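PDB 2PKH: histidine utilization repressor from Pseudomonas syringae pv. tomato, which probably represses the histidine utilization (hut) operon by binding its hutP region when inducer is absent, and is seen here as its C-terminal UTRA domain. Local coordinates for residues H44-D48 with I49-I53; L106-D109 with A110-C114. One frame throughout, in Å; residues are numbered along the deposited sequence.

Interaction 1 of 2, residues H44-D48 with I49-I53; sequences HFEND and IPVQI. With EDO (1,2-ethanediol), chain N.
H44 and Q52 run side by side from neighbouring strands of a beta hairpin, and from CB outward the glutamine follows the histidine. Q52 CB lies 4.0 Å from H44 CB; with its CG anti to the backbone N (chi1 -162°) the chain then continues extended, and OE1 comes to 3.2 Å from H44 ND1, at an angle too poor for a hydrogen bond. The amide stands almost upright to the imidazole, the planes 82° apart. A 1,2-ethanediol molecule, probably from the crystallisation liquor, lays C2 over one face of the H44 ring toward its rim, and its O2 gives Q52 OE1 a weak hydrogen bond.

Behind these side chains the register shifts by one residue at a classic beta bulge. H44 O accepts two N-H groups, V51 N at 2.7 Å and Q52 N at 3.3 Å, while H44 N is bound nearly straight to Q52 O at 2.9 Å. V51, the first residue of the bulge, turns CG1 to E46 CB at 3.6 Å; on the opposite face from H44 and Q52, F45 CE1 meets P50 CG at 3.7 Å. A type I' turn from E46 to I49 closes the hairpin; D48 OD2 forms a salt bridge with R8. Strand 9-20 flanks the first hairpin strand, strand 126-136 flanks the second, and helix 100-106 covers P50 and I53.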
loop_
_atom_site.group_PDB
_atom_site.type_symbol
_atom_site.label_atom_id
_atom_site.label_comp_id
_atom_site.label_asym_id
_atom_site.label_seq_id
_atom_site.Cartn_x
_atom_site.Cartn_y
_atom_site.Cartn_z
ATOM N N HIS B 44 0.560 24.265 4.787
ATOM C CA HIS B 44 1.275 23.899 3.563
ATOM C C HIS B 44 0.449 24.374 2.366
ATOM O O HIS B 44 -0.774 24.156 2.328
ATOM C CB HIS B 44 1.420 22.371 3.515
ATOM C CG HIS B 44 2.413 21.824 4.509
ATOM N ND1 HIS B 44 2.034 21.366 5.753
ATOM C CD2 HIS B 44 3.754 21.680 4.456
ATOM C CE1 HIS B 44 3.092 20.931 6.410
ATOM N NE2 HIS B 44 4.149 21.138 5.657
ATOM N N PHE B 45 1.142 24.937 1.388
ATOM C CA PHE B 45 0.526 25.521 0.158
ATOM C C PHE B 45 1.043 24.737 -1.051
ATOM O O PHE B 45 2.213 24.337 -1.056
ATOM C CB PHE B 45 0.949 26.986 -0.035
ATOM C CG PHE B 45 0.433 27.925 1.036
ATOM C CD1 PHE B 45 -0.608 28.747 0.776
ATOM C CD2 PHE B 45 0.977 27.916 2.293
ATOM C CE1 PHE B 45 -1.110 29.654 1.818
ATOM C CE2 PHE B 45 0.476 28.754 3.322
ATOM C CZ PHE B 45 -0.565 29.606 3.064
ATOM N N GLU B 46 0.218 24.574 -2.077
ATOM C CA GLU B 46 0.707 24.035 -3.321
ATOM C C GLU B 46 0.361 25.098 -4.319
ATOM O O GLU B 46 -0.796 25.476 -4.450
ATOM C CB GLU B 46 0.001 22.707 -3.576
ATOM C CG GLU B 46 0.157 22.078 -4.954
ATOM C CD GLU B 46 -0.976 21.072 -5.234
ATOM O OE1 GLU B 46 -0.898 19.907 -4.769
ATOM O OE2 GLU B 46 -1.969 21.459 -5.885
ATOM N N ASN B 47 1.381 25.678 -4.962
ATOM C CA ASN B 47 1.194 26.850 -5.828
ATOM C C ASN B 47 0.373 27.937 -5.181
ATOM O O ASN B 47 -0.581 28.425 -5.792
ATOM C CB ASN B 47 0.554 26.453 -7.185
ATOM C CG ASN B 47 1.374 25.379 -7.934
ATOM O OD1 ASN B 47 2.623 25.392 -7.918
ATOM N ND2 ASN B 47 0.673 24.434 -8.588
ATOM N N ASP B 48 0.728 28.317 -3.953
ATOM C CA ASP B 48 0.058 29.401 -3.267
ATOM C C ASP B 48 -1.354 29.180 -2.754
ATOM O O ASP B 48 -1.929 30.104 -2.183
ATOM C CB ASP B 48 0.102 30.680 -4.124
ATOM C CG ASP B 48 1.537 31.025 -4.505
ATOM O OD1 ASP B 48 2.423 30.913 -3.596
ATOM O OD2 ASP B 48 1.767 31.322 -5.695
ATOM N N ILE B 49 -1.901 27.996 -2.936
ATOM C CA ILE B 49 -3.219 27.684 -2.391
ATOM C C ILE B 49 -3.034 26.716 -1.208
ATOM O O ILE B 49 -2.283 25.718 -1.349
ATOM C CB ILE B 49 -4.109 26.980 -3.431
ATOM C CG1 ILE B 49 -4.103 27.737 -4.781
ATOM C CG2 ILE B 49 -5.489 26.809 -2.840
ATOM C CD1 ILE B 49 -4.705 26.941 -5.963
ATOM N N PRO B 50 -3.681 27.009 -0.055
ATOM C CA PRO B 50 -3.578 26.144 1.105
ATOM C C PRO B 50 -4.013 24.712 0.763
ATOM O O PRO B 50 -5.084 24.526 0.195
ATOM C CB PRO B 50 -4.538 26.806 2.087
ATOM C CG PRO B 50 -4.506 28.312 1.715
ATOM C CD PRO B 50 -4.363 28.308 0.274
ATOM N N VAL B 51 -3.218 23.723 1.155
ATOM C CA VAL B 51 -3.632 22.320 0.898
ATOM C C VAL B 51 -3.703 21.488 2.140
ATOM O O VAL B 51 -4.335 20.440 2.148
ATOM C CB VAL B 51 -2.780 21.595 -0.169
ATOM C CG1 VAL B 51 -2.912 22.323 -1.567
ATOM C CG2 VAL B 51 -1.325 21.581 0.221
ATOM N N GLN B 52 -3.022 21.939 3.207
ATOM C CA GLN B 52 -2.991 21.099 4.460
ATOM C C GLN B 52 -2.691 21.937 5.639
ATOM O O GLN B 52 -1.856 22.796 5.523
ATOM C CB GLN B 52 -1.824 20.129 4.385
ATOM C CG GLN B 52 -1.958 18.983 5.367
ATOM C CD GLN B 52 -0.681 18.183 5.504
ATOM O OE1 GLN B 52 0.330 18.713 5.837
ATOM N NE2 GLN B 52 -0.739 16.924 5.186
ATOM N N ILE B 53 -3.368 21.697 6.769
ATOM C CA ILE B 53 -2.866 22.175 8.046
ATOM C C ILE B 53 -2.230 20.968 8.756
ATOM O O ILE B 53 -2.882 19.968 8.953
ATOM C CB ILE B 53 -3.981 22.818 8.964
ATOM C CG1 ILE B 53 -4.752 23.900 8.188
ATOM C CG2 ILE B 53 -3.348 23.564 10.165
ATOM C CD1 ILE B 53 -5.861 24.587 9.094
HETATM C C1 EDO N . 4.292 16.615 4.446
HETATM O O1 EDO N . 4.786 17.462 3.420
HETATM C C2 EDO N . 3.203 17.404 5.188
HETATM O O2 EDO N . 2.752 16.633 6.322
#

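Interaction 2 of 2, residues L106-D109 with A110-C114; sequences LQID and AGEPC
The flat peptide carbonyl of D109 receives E112 N over one face: the bond from E112 N to D109 O, 3.2 Å long, comes from above the carbonyl plane, 69° out of it, although the N-H itself points fairly straight at the oxygen. It closes a type I beta turn from D109 to E112. E112 CB also approaches D109 O, at 3.4 Å. The two carboxylates of the turn stay apart, with 6.1 Å between D109 OD2 and E112 OE1, and E112 OE2 is hydrogen-bonded to S138 OG.

Just before the turn, helix 100-106 ends in a Schellman motif, with Q107 taking a positive phi. The chain then extends through I108, whose side chain faces the returning segment and crosses that of E112 at about a right angle. The I108-E112 contact is made by aliphatic carbons, I108 CB lying 4.1 Å from E112 CB, and the bend of E112 at chi2 (84°) carries its carboxylate away toward S138. P136 of strand 126-136 touches both side chains, while R139 binds the carbonyl oxygens of L106 and Q107. P113 packs on P113 of the second subunit. The turn thus joins a helix end to a sheet strand beside a subunit contact. I108 CG1 sits between its backbone N and carbonyl carbon (chi1 48°), and from there CD1 reaches C114 SG at 3.5 Å.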
loop_
_atom_site.group_PDB
_atom_site.type_symbol
_atom_site.label_atom_id
_atom_site.label_comp_id
_atom_site.label_asym_id
_atom_site.label_seq_id
_atom_site.Cartn_x
_atom_site.Cartn_y
_atom_site.Cartn_z
ATOM N N LEU B 106 -7.138 27.601 5.741
ATOM C CA LEU B 106 -7.155 26.871 4.455
ATOM C C LEU B 106 -7.817 27.624 3.309
ATOM O O LEU B 106 -7.831 27.136 2.180
ATOM C CB LEU B 106 -7.881 25.512 4.608
ATOM C CG LEU B 106 -7.165 24.385 5.385
ATOM C CD1 LEU B 106 -8.071 23.113 5.567
ATOM C CD2 LEU B 106 -5.984 24.000 4.656
ATOM N N GLN B 107 -8.340 28.809 3.570
ATOM C CA GLN B 107 -9.054 29.557 2.541
ATOM C C GLN B 107 -10.098 28.672 1.853
ATOM O O GLN B 107 -10.073 28.533 0.619
ATOM C CB GLN B 107 -8.079 30.117 1.491
ATOM C CG GLN B 107 -7.233 31.257 2.088
ATOM C CD GLN B 107 -6.183 31.738 1.123
ATOM O OE1 GLN B 107 -6.481 32.291 0.067
ATOM N NE2 GLN B 107 -4.947 31.483 1.458
ATOM N N ILE B 108 -11.039 28.115 2.634
ATOM C CA ILE B 108 -12.123 27.251 2.086
ATOM C C ILE B 108 -13.475 27.696 2.640
ATOM O O ILE B 108 -13.571 28.467 3.608
ATOM C CB ILE B 108 -11.941 25.753 2.476
ATOM C CG1 ILE B 108 -11.642 25.622 3.974
ATOM C CG2 ILE B 108 -10.759 25.196 1.723
ATOM C CD1 ILE B 108 -11.717 24.129 4.582
ATOM N N ASP B 109 -14.514 27.252 1.948
ATOM C CA ASP B 109 -15.894 27.443 2.345
ATOM C C ASP B 109 -16.107 26.749 3.683
ATOM O O ASP B 109 -15.489 25.736 3.942
ATOM C CB ASP B 109 -16.759 26.844 1.214
ATOM C CG ASP B 109 -16.865 27.811 0.012
ATOM O OD1 ASP B 109 -16.310 28.910 0.102
ATOM O OD2 ASP B 109 -17.510 27.517 -1.008
ATOM N N ALA B 110 -16.984 27.280 4.517
ATOM C CA ALA B 110 -17.289 26.636 5.809
ATOM C C ALA B 110 -17.879 25.233 5.562
ATOM O O ALA B 110 -17.616 24.297 6.277
ATOM C CB ALA B 110 -18.257 27.586 6.653
ATOM N N GLY B 111 -18.669 25.076 4.531
ATOM C CA GLY B 111 -19.263 23.752 4.233
ATOM C C GLY B 111 -18.391 22.773 3.377
ATOM O O GLY B 111 -18.848 21.684 2.952
ATOM N N GLU B 112 -17.141 23.142 3.081
ATOM C CA GLU B 112 -16.217 22.249 2.298
ATOM C C GLU B 112 -15.885 21.003 3.128
ATOM O O GLU B 112 -15.400 21.156 4.243
ATOM C CB GLU B 112 -14.872 22.955 2.034
ATOM C CG GLU B 112 -13.634 22.025 1.554
ATOM C CD GLU B 112 -13.675 21.794 0.064
ATOM O OE1 GLU B 112 -14.697 22.141 -0.536
ATOM O OE2 GLU B 112 -12.691 21.316 -0.500
ATOM N N PRO B 113 -16.103 19.790 2.560
ATOM C CA PRO B 113 -15.742 18.551 3.206
ATOM C C PRO B 113 -14.239 18.452 3.175
ATOM O O PRO B 113 -13.611 18.734 2.140
ATOM C CB PRO B 113 -16.343 17.500 2.278
ATOM C CG PRO B 113 -16.367 18.263 0.861
ATOM C CD PRO B 113 -16.871 19.545 1.292
ATOM N N CYS B 114 -13.684 18.111 4.342
ATOM C CA CYS B 114 -12.240 18.051 4.520
ATOM C C CYS B 114 -11.878 16.597 4.870
ATOM O O CYS B 114 -12.628 15.904 5.485
ATOM C CB CYS B 114 -11.741 18.974 5.615
ATOM S SG CYS B 114 -11.881 20.709 5.158
#

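In the fold
Interactions 1 and 2 lie on the same side of the domain's centre, their own centres about 13 Å apart, and both reach the same antiparallel sheet. They meet directly where the bulged strand passes the end of helix 100-106: P50 CG is 3.2 Å from Q107 NE2, and I53 CG1 packs 3.7 Å from L106 CG. R139 ties them further, hydrogen-bonding P50 O of interaction 1 as well as L106 O and Q107 O of interaction 2. Strand 126-136 lies between strands 49-59 and 113-123 and touches both contacts. Each also has a 1,2-ethanediol close by, near I49 and E112 as well as over H44, though these molecules probably come from the crystallisation liquor.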